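Local coordinates for protein ribokinase (Giardia lamblia, PDB 6WHJ) that probably phosphorylates D-ribose at O-5, using ATP and a divalent cation such as magnesium, as a homodimeric member of the PfkB carbohydrate kinase family, at residues S14-L19 and G118-L123; E76-Y81 and I90-G95; A308-V313 and P329-V334. One frame throughout, in Å; residues are numbered along the deposited sequence.

Contact 1 (S14-L19 and G118-L123); sequences SYNRDL and GANGML. With EDO (1,2-ethanediol), chain F.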
ATOM      1  N   SER B  14       8.496   9.711 -14.106  1.00 25.05           N
ATOM      2  CA  SER B  14       7.247   9.261 -13.517  1.00 24.34           C
ATOM      3  C   SER B  14       6.687  10.241 -12.495  1.00 25.23           C
ATOM      4  O   SER B  14       7.420  11.018 -11.869  1.00 26.14           O
ATOM      5  CB  SER B  14       7.456   7.909 -12.848  1.00 23.14           C
ATOM      6  OG  SER B  14       8.433   8.054 -11.837  1.00 27.97           O
ATOM      7  N   TYR B  15       5.369  10.187 -12.330  1.00 20.93           N
ATOM      8  CA  TYR B  15       4.705  10.709 -11.147  1.00 21.61           C
ATOM      9  C   TYR B  15       3.947   9.555 -10.509  1.00 25.42           C
ATOM     10  O   TYR B  15       3.167   8.870 -11.181  1.00 23.86           O
ATOM     11  CB  TYR B  15       3.727  11.856 -11.446  1.00 24.49           C
ATOM     12  CG  TYR B  15       2.910  12.177 -10.208  1.00 24.77           C
ATOM     13  CD1 TYR B  15       3.451  12.944  -9.192  1.00 25.83           C
ATOM     14  CD2 TYR B  15       1.647  11.631 -10.010  1.00 23.54           C
ATOM     15  CE1 TYR B  15       2.753  13.204  -8.036  1.00 24.77           C
ATOM     16  CE2 TYR B  15       0.931  11.886  -8.847  1.00 25.65           C
ATOM     17  CZ  TYR B  15       1.496  12.675  -7.860  1.00 26.69           C
ATOM     18  OH  TYR B  15       0.817  12.959  -6.688  1.00 27.10           O
ATOM     19  N   ASN B  16       4.176   9.351  -9.215  1.00 24.48           N
ATOM     20  CA  ASN B  16       3.437   8.379  -8.428  1.00 24.89           C
ATOM     21  C   ASN B  16       2.833   9.082  -7.221  1.00 26.80           C
ATOM     22  O   ASN B  16       3.505   9.880  -6.559  1.00 24.33           O
ATOM     23  CB  ASN B  16       4.342   7.232  -7.943  1.00 23.74           C
ATOM     24  CG  ASN B  16       4.965   6.437  -9.082  1.00 25.05           C
ATOM     25  OD1 ASN B  16       4.291   6.057 -10.033  1.00 25.82           O
ATOM     26  ND2 ASN B  16       6.262   6.187  -8.984  1.00 26.71           N
ATOM     27  N   ARG B  17       1.566   8.792  -6.941  1.00 24.44           N
ATOM     28  CA  ARG B  17       0.983   9.166  -5.661  1.00 26.84           C
ATOM     29  C   ARG B  17       1.443   8.133  -4.634  1.00 26.03           C
ATOM     30  O   ARG B  17       1.131   6.940  -4.756  1.00 24.22           O
ATOM     31  CB  ARG B  17      -0.542   9.226  -5.751  1.00 27.99           C
ATOM     32  CG  ARG B  17      -1.229   9.733  -4.490  1.00 26.97           C
ATOM     33  CD  ARG B  17      -0.646  11.057  -4.088  1.00 29.35           C
ATOM     34  NE  ARG B  17      -1.315  11.669  -2.941  1.00 32.41           N
ATOM     35  CZ  ARG B  17      -2.090  12.750  -2.995  1.00 38.15           C
ATOM     36  NH1 ARG B  17      -2.307  13.372  -4.152  1.00 39.19           N
ATOM     37  NH2 ARG B  17      -2.639  13.220  -1.879  1.00 41.30           N
ATOM     38  N   ASP B  18       2.218   8.577  -3.651  1.00 21.95           N
ATOM     39  CA  ASP B  18       2.769   7.679  -2.643  1.00 23.53           C
ATOM     40  C   ASP B  18       1.709   7.393  -1.581  1.00 22.08           C
ATOM     41  O   ASP B  18       1.178   8.321  -0.962  1.00 21.58           O
ATOM     42  CB  ASP B  18       4.003   8.312  -2.005  1.00 25.50           C
ATOM     43  CG  ASP B  18       5.255   8.200  -2.867  1.00 24.59           C
ATOM     44  OD1 ASP B  18       5.273   7.439  -3.858  1.00 22.49           O
ATOM     45  OD2 ASP B  18       6.228   8.923  -2.561  1.00 29.73           O
ATOM     46  N   LEU B  19       1.354   6.124  -1.408  1.00 23.64           N
ATOM     47  CA  LEU B  19       0.449   5.709  -0.336  1.00 25.45           C
ATOM     48  C   LEU B  19       1.261   4.928   0.691  1.00 28.26           C
ATOM     49  O   LEU B  19       1.698   3.803   0.421  1.00 29.81           O
ATOM     50  CB  LEU B  19      -0.717   4.893  -0.878  1.00 26.12           C
ATOM     51  CG  LEU B  19      -1.445   5.520  -2.066  1.00 24.96           C
ATOM     52  CD1 LEU B  19      -2.430   4.534  -2.684  1.00 23.56           C
ATOM     53  CD2 LEU B  19      -2.146   6.759  -1.597  1.00 22.94           C
ATOM     54  N   GLY B 118       0.879   2.420 -13.815  1.00 23.59           N
ATOM     55  CA  GLY B 118      -0.320   3.087 -14.303  1.00 25.59           C
ATOM     56  C   GLY B 118      -0.010   3.943 -15.514  1.00 25.83           C
ATOM     57  O   GLY B 118       0.636   3.500 -16.472  1.00 25.08           O
ATOM     58  N   ALA B 119      -0.435   5.206 -15.451  1.00 24.72           N
ATOM     59  CA  ALA B 119      -0.302   6.102 -16.590  1.00 27.96           C
ATOM     60  C   ALA B 119       1.150   6.405 -16.938  1.00 28.43           C
ATOM     61  O   ALA B 119       1.418   6.904 -18.040  1.00 27.68           O
ATOM     62  CB  ALA B 119      -1.064   7.401 -16.330  1.00 27.31           C
ATOM     63  N   ASN B 120       2.090   6.120 -16.032  1.00 25.66           N
ATOM     64  CA  ASN B 120       3.497   6.282 -16.382  1.00 24.52           C
ATOM     65  C   ASN B 120       3.879   5.375 -17.543  1.00 27.19           C
ATOM     66  O   ASN B 120       4.769   5.717 -18.334  1.00 27.61           O
ATOM     67  CB  ASN B 120       4.367   6.003 -15.159  1.00 24.21           C
ATOM     68  CG  ASN B 120       4.232   7.076 -14.096  1.00 27.18           C
ATOM     69  OD1 ASN B 120       4.443   8.261 -14.373  1.00 27.17           O
ATOM     70  ND2 ASN B 120       3.844   6.676 -12.882  1.00 22.52           N
ATOM     71  N   GLY B 121       3.170   4.257 -17.708  1.00 24.17           N
ATOM     72  CA  GLY B 121       3.435   3.360 -18.815  1.00 26.31           C
ATOM     73  C   GLY B 121       2.969   3.866 -20.173  1.00 29.83           C
ATOM     74  O   GLY B 121       3.306   3.239 -21.185  1.00 32.28           O
ATOM     75  N   MET B 122       2.212   4.971 -20.230  1.00 27.71           N
ATOM     76  CA  MET B 122       1.792   5.543 -21.507  1.00 28.88           C
ATOM     77  C   MET B 122       2.702   6.658 -22.008  1.00 28.61           C
ATOM     78  O   MET B 122       2.490   7.146 -23.127  1.00 27.51           O
ATOM     79  CB  MET B 122       0.364   6.101 -21.437  1.00 28.55           C
ATOM     80  CG  MET B 122      -0.736   5.083 -21.648  1.00 33.27           C
ATOM     81  SD  MET B 122      -1.042   4.035 -20.226  1.00 43.18           S
ATOM     82  CE  MET B 122      -2.528   3.206 -20.810  1.00 35.47           C
ATOM     83  N   LEU B 123       3.675   7.095 -21.208  1.00 25.35           N
ATOM     84  CA  LEU B 123       4.563   8.194 -21.584  1.00 25.52           C
ATOM     85  C   LEU B 123       5.504   7.696 -22.671  1.00 26.11           C
ATOM     86  O   LEU B 123       6.449   6.956 -22.397  1.00 24.86           O
ATOM     87  CB  LEU B 123       5.335   8.698 -20.366  1.00 28.21           C
ATOM     88  CG  LEU B 123       6.208   9.947 -20.532  1.00 26.72           C
ATOM     89  CD1 LEU B 123       5.346  11.122 -20.889  1.00 23.18           C
ATOM     90  CD2 LEU B 123       6.984  10.253 -19.274  1.00 23.87           C
TER
HETATM   91  C1  EDO F 401       9.670   6.600  -5.668  1.00 33.01           C
HETATM   92  O1  EDO F 401       9.674   5.249  -6.154  1.00 33.32           O
HETATM   93  C2  EDO F 401       8.306   6.936  -5.070  1.00 30.93           C
HETATM   94  O2  EDO F 401       7.289   6.426  -5.943  1.00 30.69           O

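Contact 2 (E76-Y81 and I90-G95); sequences EILAHY and IKQVSG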
ATOM      1  N   GLU B  76      -4.765  16.786  -9.281  1.00 31.58           N
ATOM      2  CA  GLU B  76      -4.091  17.450  -8.170  1.00 31.09           C
ATOM      3  C   GLU B  76      -2.625  17.734  -8.477  1.00 32.74           C
ATOM      4  O   GLU B  76      -2.097  18.759  -8.037  1.00 34.91           O
ATOM      5  CB  GLU B  76      -4.202  16.612  -6.891  1.00 31.93           C
ATOM      6  CG  GLU B  76      -5.640  16.414  -6.396  1.00 42.66           C
ATOM      7  CD  GLU B  76      -5.727  15.742  -5.031  1.00 52.43           C
ATOM      8  OE1 GLU B  76      -6.849  15.698  -4.456  1.00 50.29           O
ATOM      9  OE2 GLU B  76      -4.687  15.219  -4.560  1.00 52.80           O
ATOM     10  N   ILE B  77      -1.952  16.864  -9.234  1.00 27.85           N
ATOM     11  CA  ILE B  77      -0.536  17.106  -9.464  1.00 31.64           C
ATOM     12  C   ILE B  77      -0.333  18.199 -10.514  1.00 32.29           C
ATOM     13  O   ILE B  77       0.616  18.987 -10.410  1.00 30.13           O
ATOM     14  CB  ILE B  77       0.202  15.795  -9.812  1.00 27.12           C
ATOM     15  CG1 ILE B  77       1.707  16.042  -9.886  1.00 30.95           C
ATOM     16  CG2 ILE B  77      -0.296  15.189 -11.107  1.00 29.37           C
ATOM     17  CD1 ILE B  77       2.299  16.610  -8.583  1.00 27.48           C
ATOM     18  N   LEU B  78      -1.219  18.300 -11.513  1.00 34.02           N
ATOM     19  CA  LEU B  78      -1.151  19.435 -12.433  1.00 32.55           C
ATOM     20  C   LEU B  78      -1.356  20.747 -11.696  1.00 37.08           C
ATOM     21  O   LEU B  78      -0.665  21.737 -11.971  1.00 35.02           O
ATOM     22  CB  LEU B  78      -2.202  19.328 -13.536  1.00 30.91           C
ATOM     23  CG  LEU B  78      -1.811  18.699 -14.863  1.00 36.57           C
ATOM     24  CD1 LEU B  78      -1.746  17.191 -14.701  1.00 40.19           C
ATOM     25  CD2 LEU B  78      -2.789  19.100 -15.944  1.00 35.47           C
ATOM     26  N   ALA B  79      -2.333  20.782 -10.785  1.00 36.90           N
ATOM     27  CA  ALA B  79      -2.550  21.980  -9.988  1.00 34.36           C
ATOM     28  C   ALA B  79      -1.351  22.257  -9.092  1.00 35.39           C
ATOM     29  O   ALA B  79      -0.949  23.413  -8.914  1.00 36.51           O
ATOM     30  CB  ALA B  79      -3.825  21.835  -9.162  1.00 28.00           C
ATOM     31  N   HIS B  80      -0.744  21.197  -8.548  1.00 33.44           N
ATOM     32  CA  HIS B  80       0.395  21.362  -7.651  1.00 32.07           C
ATOM     33  C   HIS B  80       1.560  22.020  -8.371  1.00 32.82           C
ATOM     34  O   HIS B  80       2.232  22.896  -7.811  1.00 33.34           O
ATOM     35  CB  HIS B  80       0.813  20.004  -7.085  1.00 30.52           C
ATOM     36  CG  HIS B  80       1.924  20.074  -6.082  1.00 30.84           C
ATOM     37  ND1 HIS B  80       1.886  20.907  -4.984  1.00 31.00           N
ATOM     38  CD2 HIS B  80       3.103  19.409  -6.009  1.00 29.48           C
ATOM     39  CE1 HIS B  80       2.995  20.754  -4.281  1.00 29.39           C
ATOM     40  NE2 HIS B  80       3.750  19.852  -4.881  1.00 29.71           N
ATOM     41  N   TYR B  81       1.804  21.622  -9.623  1.00 32.43           N
ATOM     42  CA  TYR B  81       2.888  22.228 -10.386  1.00 30.58           C
ATOM     43  C   TYR B  81       2.619  23.701 -10.639  1.00 34.23           C
ATOM     44  O   TYR B  81       3.550  24.517 -10.616  1.00 35.59           O
ATOM     45  CB  TYR B  81       3.099  21.468 -11.696  1.00 31.00           C
ATOM     46  CG  TYR B  81       4.131  20.373 -11.575  1.00 32.24           C
ATOM     47  CD1 TYR B  81       3.830  19.182 -10.937  1.00 29.82           C
ATOM     48  CD2 TYR B  81       5.413  20.533 -12.094  1.00 32.85           C
ATOM     49  CE1 TYR B  81       4.777  18.176 -10.812  1.00 29.13           C
ATOM     50  CE2 TYR B  81       6.368  19.527 -11.974  1.00 28.30           C
ATOM     51  CZ  TYR B  81       6.039  18.352 -11.332  1.00 26.97           C
ATOM     52  OH  TYR B  81       6.966  17.344 -11.202  1.00 30.38           O
ATOM     53  N   ILE B  90       2.647  17.737 -18.546  1.00 31.86           N
ATOM     54  CA  ILE B  90       2.007  16.557 -17.971  1.00 31.38           C
ATOM     55  C   ILE B  90       0.745  16.241 -18.766  1.00 32.25           C
ATOM     56  O   ILE B  90      -0.234  16.999 -18.745  1.00 32.42           O
ATOM     57  CB  ILE B  90       1.683  16.735 -16.475  1.00 27.81           C
ATOM     58  CG1 ILE B  90       2.941  17.077 -15.677  1.00 28.05           C
ATOM     59  CG2 ILE B  90       1.028  15.493 -15.952  1.00 29.31           C
ATOM     60  CD1 ILE B  90       2.669  17.486 -14.252  1.00 24.73           C
ATOM     61  N   LYS B  91       0.790  15.156 -19.528  1.00 27.01           N
ATOM     62  CA  LYS B  91      -0.345  14.721 -20.318  1.00 28.24           C
ATOM     63  C   LYS B  91      -1.269  13.845 -19.476  1.00 28.24           C
ATOM     64  O   LYS B  91      -0.814  12.894 -18.834  1.00 30.82           O
ATOM     65  CB  LYS B  91       0.160  13.962 -21.541  1.00 30.60           C
ATOM     66  CG  LYS B  91       0.951  14.819 -22.552  1.00 32.34           C
ATOM     67  CD  LYS B  91       0.291  16.157 -22.915  1.00 26.37           C
ATOM     68  CE  LYS B  91       1.270  17.000 -23.741  1.00 35.97           C
ATOM     69  NZ  LYS B  91       0.827  18.393 -24.069  1.00 33.32           N
ATOM     70  N   GLN B  92      -2.567  14.139 -19.490  1.00 28.77           N
ATOM     71  CA  GLN B  92      -3.540  13.306 -18.790  1.00 30.84           C
ATOM     72  C   GLN B  92      -4.153  12.308 -19.772  1.00 28.16           C
ATOM     73  O   GLN B  92      -4.720  12.712 -20.789  1.00 35.25           O
ATOM     74  CB  GLN B  92      -4.621  14.161 -18.131  1.00 28.34           C
ATOM     75  CG  GLN B  92      -4.124  14.814 -16.860  1.00 29.45           C
ATOM     76  CD  GLN B  92      -5.211  15.496 -16.051  1.00 33.70           C
ATOM     77  OE1 GLN B  92      -5.638  16.612 -16.352  1.00 39.63           O
ATOM     78  NE2 GLN B  92      -5.661  14.814 -14.997  1.00 31.06           N
ATOM     79  N   VAL B  93      -4.053  11.012 -19.457  1.00 30.94           N
ATOM     80  CA  VAL B  93      -4.484   9.932 -20.343  1.00 31.59           C
ATOM     81  C   VAL B  93      -5.585   9.120 -19.668  1.00 31.87           C
ATOM     82  O   VAL B  93      -5.678   9.059 -18.439  1.00 33.43           O
ATOM     83  CB  VAL B  93      -3.310   9.002 -20.748  1.00 27.85           C
ATOM     84  CG1 VAL B  93      -2.196   9.794 -21.406  1.00 28.83           C
ATOM     85  CG2 VAL B  93      -2.785   8.256 -19.551  1.00 31.30           C
ATOM     86  N   SER B  94      -6.433   8.494 -20.483  1.00 34.84           N
ATOM     87  CA  SER B  94      -7.546   7.696 -19.978  1.00 34.48           C
ATOM     88  C   SER B  94      -7.243   6.205 -19.945  1.00 33.86           C
ATOM     89  O   SER B  94      -8.076   5.431 -19.455  1.00 36.92           O
ATOM     90  CB  SER B  94      -8.813   7.931 -20.810  1.00 31.08           C
ATOM     91  OG  SER B  94      -8.541   7.786 -22.189  1.00 34.04           O
ATOM     92  N   GLY B  95      -6.090   5.783 -20.464  1.00 31.59           N
ATOM     93  CA  GLY B  95      -5.805   4.358 -20.544  1.00 35.30           C
ATOM     94  C   GLY B  95      -5.627   3.730 -19.173  1.00 35.61           C
ATOM     95  O   GLY B  95      -6.104   2.622 -18.918  1.00 40.89           O
TER

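Contact 3 (A308-V313 and P329-V334); sequences ARFASV and PRRQEV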
ATOM      1  N   ALA B 308      28.430  18.710  -7.642  1.00 30.35           N
ATOM      2  CA  ALA B 308      28.121  17.710  -6.626  1.00 29.68           C
ATOM      3  C   ALA B 308      28.311  18.241  -5.206  1.00 30.91           C
ATOM      4  O   ALA B 308      27.566  17.841  -4.300  1.00 28.95           O
ATOM      5  CB  ALA B 308      28.976  16.461  -6.848  1.00 30.12           C
ATOM      6  N   ARG B 309      29.271  19.155  -4.990  1.00 26.90           N
ATOM      7  CA  ARG B 309      29.382  19.796  -3.680  1.00 30.84           C
ATOM      8  C   ARG B 309      28.107  20.552  -3.344  1.00 30.06           C
ATOM      9  O   ARG B 309      27.613  20.492  -2.212  1.00 31.91           O
ATOM     10  CB  ARG B 309      30.576  20.755  -3.634  1.00 29.35           C
ATOM     11  CG  ARG B 309      31.934  20.097  -3.504  1.00 33.79           C
ATOM     12  CD  ARG B 309      33.039  21.142  -3.288  1.00 43.49           C
ATOM     13  NE  ARG B 309      33.524  21.758  -4.530  1.00 44.33           N
ATOM     14  CZ  ARG B 309      34.489  21.244  -5.288  1.00 39.18           C
ATOM     15  NH1 ARG B 309      35.071  20.102  -4.945  1.00 38.14           N
ATOM     16  NH2 ARG B 309      34.868  21.863  -6.394  1.00 36.81           N
ATOM     17  N   PHE B 310      27.555  21.255  -4.329  1.00 26.46           N
ATOM     18  CA  PHE B 310      26.292  21.953  -4.147  1.00 30.02           C
ATOM     19  C   PHE B 310      25.176  20.967  -3.837  1.00 31.00           C
ATOM     20  O   PHE B 310      24.396  21.172  -2.899  1.00 30.30           O
ATOM     21  CB  PHE B 310      26.012  22.754  -5.420  1.00 32.12           C
ATOM     22  CG  PHE B 310      24.733  23.534  -5.416  1.00 29.92           C
ATOM     23  CD1 PHE B 310      24.702  24.829  -4.939  1.00 34.02           C
ATOM     24  CD2 PHE B 310      23.583  23.004  -5.971  1.00 28.90           C
ATOM     25  CE1 PHE B 310      23.528  25.566  -4.972  1.00 35.50           C
ATOM     26  CE2 PHE B 310      22.417  23.733  -6.010  1.00 29.55           C
ATOM     27  CZ  PHE B 310      22.386  25.010  -5.508  1.00 34.60           C
ATOM     28  N   ALA B 311      25.142  19.842  -4.554  1.00 31.44           N
ATOM     29  CA  ALA B 311      24.080  18.862  -4.343  1.00 30.76           C
ATOM     30  C   ALA B 311      24.180  18.234  -2.962  1.00 30.46           C
ATOM     31  O   ALA B 311      23.153  17.922  -2.348  1.00 32.89           O
ATOM     32  CB  ALA B 311      24.121  17.789  -5.432  1.00 27.68           C
ATOM     33  N   SER B 312      25.405  18.033  -2.461  1.00 28.94           N
ATOM     34  CA  SER B 312      25.577  17.486  -1.113  1.00 33.79           C
ATOM     35  C   SER B 312      24.991  18.413  -0.050  1.00 32.75           C
ATOM     36  O   SER B 312      24.293  17.958   0.862  1.00 33.66           O
ATOM     37  CB  SER B 312      27.060  17.229  -0.829  1.00 31.42           C
ATOM     38  OG  SER B 312      27.593  16.315  -1.767  1.00 36.84           O
ATOM     39  N   VAL B 313      25.246  19.718  -0.163  1.00 29.74           N
ATOM     40  CA  VAL B 313      24.739  20.663   0.821  1.00 33.25           C
ATOM     41  C   VAL B 313      23.215  20.657   0.810  1.00 37.54           C
ATOM     42  O   VAL B 313      22.570  20.664   1.869  1.00 35.97           O
ATOM     43  CB  VAL B 313      25.318  22.068   0.552  1.00 38.22           C
ATOM     44  CG1 VAL B 313      24.692  23.120   1.467  1.00 39.85           C
ATOM     45  CG2 VAL B 313      26.833  22.058   0.710  1.00 37.32           C
ATOM     46  N   PRO B 329      15.222  22.127   0.213  1.00 46.62           N
ATOM     47  CA  PRO B 329      15.319  23.508   0.702  1.00 51.08           C
ATOM     48  C   PRO B 329      15.197  24.536  -0.421  1.00 48.53           C
ATOM     49  O   PRO B 329      15.343  24.237  -1.608  1.00 41.80           O
ATOM     50  CB  PRO B 329      16.712  23.553   1.347  1.00 51.65           C
ATOM     51  CG  PRO B 329      17.502  22.506   0.616  1.00 47.56           C
ATOM     52  CD  PRO B 329      16.528  21.444   0.168  1.00 44.65           C
ATOM     53  N   ARG B 330      14.962  25.782  -0.010  1.00 52.19           N
ATOM     54  CA  ARG B 330      14.990  26.910  -0.930  1.00 50.95           C
ATOM     55  C   ARG B 330      16.437  27.266  -1.265  1.00 50.61           C
ATOM     56  O   ARG B 330      17.357  27.010  -0.484  1.00 51.34           O
ATOM     57  CB  ARG B 330      14.264  28.116  -0.330  1.00 48.92           C
ATOM     58  N   ARG B 331      16.633  27.863  -2.444  1.00 47.33           N
ATOM     59  CA  ARG B 331      17.981  28.190  -2.910  1.00 46.29           C
ATOM     60  C   ARG B 331      18.762  29.045  -1.912  1.00 53.60           C
ATOM     61  O   ARG B 331      19.960  28.816  -1.697  1.00 52.85           O
ATOM     62  CB  ARG B 331      17.910  28.896  -4.260  1.00 41.60           C
ATOM     63  CG  ARG B 331      19.267  29.286  -4.824  1.00 41.18           C
ATOM     64  CD  ARG B 331      20.204  28.098  -4.887  1.00 42.18           C
ATOM     65  NE  ARG B 331      21.471  28.441  -5.521  1.00 41.95           N
ATOM     66  CZ  ARG B 331      21.718  28.258  -6.816  1.00 39.12           C
ATOM     67  NH1 ARG B 331      22.890  28.588  -7.332  1.00 40.91           N
ATOM     68  NH2 ARG B 331      20.790  27.738  -7.603  1.00 35.56           N
ATOM     69  N   GLN B 332      18.124  30.056  -1.317  1.00 51.83           N
ATOM     70  CA  GLN B 332      18.847  30.886  -0.358  1.00 52.40           C
ATOM     71  C   GLN B 332      19.351  30.050   0.809  1.00 53.13           C
ATOM     72  O   GLN B 332      20.460  30.275   1.308  1.00 53.95           O
ATOM     73  CB  GLN B 332      17.969  32.041   0.127  1.00 52.46           C
ATOM     74  CG  GLN B 332      18.762  33.239   0.654  1.00 53.98           C
ATOM     75  CD  GLN B 332      19.813  33.759  -0.334  1.00 59.47           C
ATOM     76  OE1 GLN B 332      20.904  34.178   0.066  1.00 58.51           O
ATOM     77  NE2 GLN B 332      19.480  33.745  -1.625  1.00 60.60           N
ATOM     78  N   GLU B 333      18.545  29.087   1.268  1.00 56.75           N
ATOM     79  CA  GLU B 333      18.999  28.190   2.329  1.00 56.54           C
ATOM     80  C   GLU B 333      20.221  27.393   1.896  1.00 53.26           C
ATOM     81  O   GLU B 333      21.149  27.195   2.687  1.00 52.21           O
ATOM     82  CB  GLU B 333      17.872  27.246   2.749  1.00 57.20           C
ATOM     83  CG  GLU B 333      16.643  27.939   3.294  1.00 60.21           C
ATOM     84  CD  GLU B 333      15.462  26.998   3.383  1.00 62.88           C
ATOM     85  OE1 GLU B 333      14.341  27.390   2.985  1.00 64.43           O
ATOM     86  OE2 GLU B 333      15.665  25.856   3.837  1.00 63.21           O
ATOM     87  N   VAL B 334      20.227  26.906   0.650  1.00 51.03           N
ATOM     88  CA  VAL B 334      21.393  26.191   0.131  1.00 51.01           C
ATOM     89  C   VAL B 334      22.585  27.131  -0.008  1.00 54.04           C
ATOM     90  O   VAL B 334      23.699  26.811   0.423  1.00 54.39           O
ATOM     91  CB  VAL B 334      21.063  25.513  -1.212  1.00 45.71           C
ATOM     92  CG1 VAL B 334      22.257  24.717  -1.700  1.00 45.67           C
ATOM     93  CG2 VAL B 334      19.862  24.618  -1.089  1.00 44.03           C
TER

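Contact 1 (S14-L19 and G118-L123)
The amide of Asn120 reads the backbone of Tyr15 with both of its ends, OD1 bonding to the N-H and ND2 to the C=O. Its OD1 accepts the Tyr15 N-H at 3.0 Å, with the donor somewhat tilted from the plane of the side-chain carbonyl, and its ND2 donates a hydrogen bond to Tyr15 O at 2.9 Å. That second bond is fairly straight at the hydrogen (163°). Tyr15 O lies close to the plane of the Asn120 amide, yet the donor itself stands above the plane of the Tyr15 carbonyl. Two bonds to one residue fix the amide's rotation, and ND2 has a further, weak bond to Glu117 O. Against this flat group the Asn16 amide is turned almost perpendicular, the planes 88° apart; Asn16 OD1 comes within 2.9 Å of Asn120 ND2, but the angle is too poor for a hydrogen bond. Ser14 packs CB against Asn120 OD1 at 3.4 Å, while its hydroxyl bonds to Glu146.

The first torsion of Asn16 sets CG beside the backbone N (chi1 -61°), and ND2 reaches O2 of a 1,2-ethanediol at 3.2 Å; the diol's O2 in turn donates to Asp18 OD1. Glu146 also binds this diol, probably a crystallisation additive. Asn16, Arg17, Asp18 and Glu146 are all predicted to bind substrate, so the diol probably sits in the ribose pocket.

The contact ties the chain leading into strand 16-22 to the 3-10 segment 119-122, which follows strand 111-116. Strand 16-22 runs between strands 32-42 and 99-105 in the small sheet, and Leu19 packs on Trp21 of the second subunit.

Contact 2 (E76-Y81 and I90-G95)
Leu78 and Ile90 meet where helix 72-84 lies over the edge of the large sheet, and Ile90 shows how one branched side chain can serve two helix residues. Its CB already lies 3.9 Å from Leu78 CD1. There the chain divides. The short branch, CG2, is directed anti to the backbone N and presses on Leu78 CD1 at 3.5 Å, the two side chains sliding past each other in opposite directions. The longer branch starts beside the backbone N (chi1 -57°) and runs on extended through CG1, so that its tip, CD1, reaches the next turn of the helix and settles over one face of the Tyr81 ring. This CH-pi contact places Ile90 CD1 4.2 Å from the ring centroid, 20° off the normal and displaced toward the CD1 and CE1 rim of the tyrosine. The tyrosine hydroxyl is held by Ser46, a residue predicted to bind substrate.

Leu78 is shared with Gln92. The leucine CD1 lies 4.0 Å from Gln92 CG, and its CD2 is 3.8 Å from Gln92 OE1, a van der Waals contact of the methyl with the amide oxygen. The other end of that amide is engaged differently: NE2 donates to both Asp75 OD1 and Gly69 O, which fixes the glutamine beside the leucine.

Strand 62-69, helix 72-84 and strand 91-93 form a beta-alpha-beta unit, and this contact packs its helix onto its second strand. Strand 91-93 is the outermost on this side of the nine-stranded sheet, paired in parallel with strand 62-69. From that neighbour Phe64 and Val68 also pack on Ile90, while helix 44-55 supplies Ala49 and Ile50 against Tyr81.

Contact 3 (A308-V313 and P329-V334)
Phe310 and Arg331 reach each other because each sends its CG anti to its own backbone N (chi1 near 180° in both), which carries both side chains into the space between their helices. A bend at chi2 (54°) then turns the arginine, bringing its guanidinium to the edge of the phenylalanine ring: Phe310 CZ sits over the centre of the guanidinium face, 3.6 Å from both Arg331 NE and Arg331 CZ. The two planes stand 66° apart, so the ring presents its rim to the flat cation rather than stacking on it. Arg331 CD completes the contact, in the plane of the ring at its edge.

One turn further along, Val334 CG1 approaches a face of the same ring, 4.0 Å from the centroid, a CH-pi contact with Phe310. Val313 CG1 also meets Val334, 4.0 Å from its O and 4.3 Å from its CG1.

The arginine's polar atoms find their partners beyond this pair: salt bridges to Asp335 and Glu286, and a hydrogen bond to Val55 O, probably steady the guanidinium against the ring. Phe310 is covered further by Leu338 and Arg283.

The arrangement is helix-helix packing between 301-318 and the C-terminal helix 331-341 of the PfkB fold. The intervening loop carries predicted potassium-site residues, among them Arg321, which forms a salt bridge with Glu333.

Contacts 1 and 2 form one neighbourhood, their centres about 10 Å apart, whereas the centre of contact 3 is about 28 Å from that of contact 1 and about 29 Å from that of contact 2. In sequence, both segments of contact 2 fall between the two halves of contact 1, and contact 3 follows near the C-terminus. The first two also touch: Arg17 NH1 bridges to Glu76 OE2 at 3.0 Å, and Tyr15 packs on Ile77, so helix 72-84 links the small four-stranded sheet to the edge of the large one, beside the predicted ribose site. Contact 3, across the chain's centre from contact 1, joins the last two helices near the predicted potassium site.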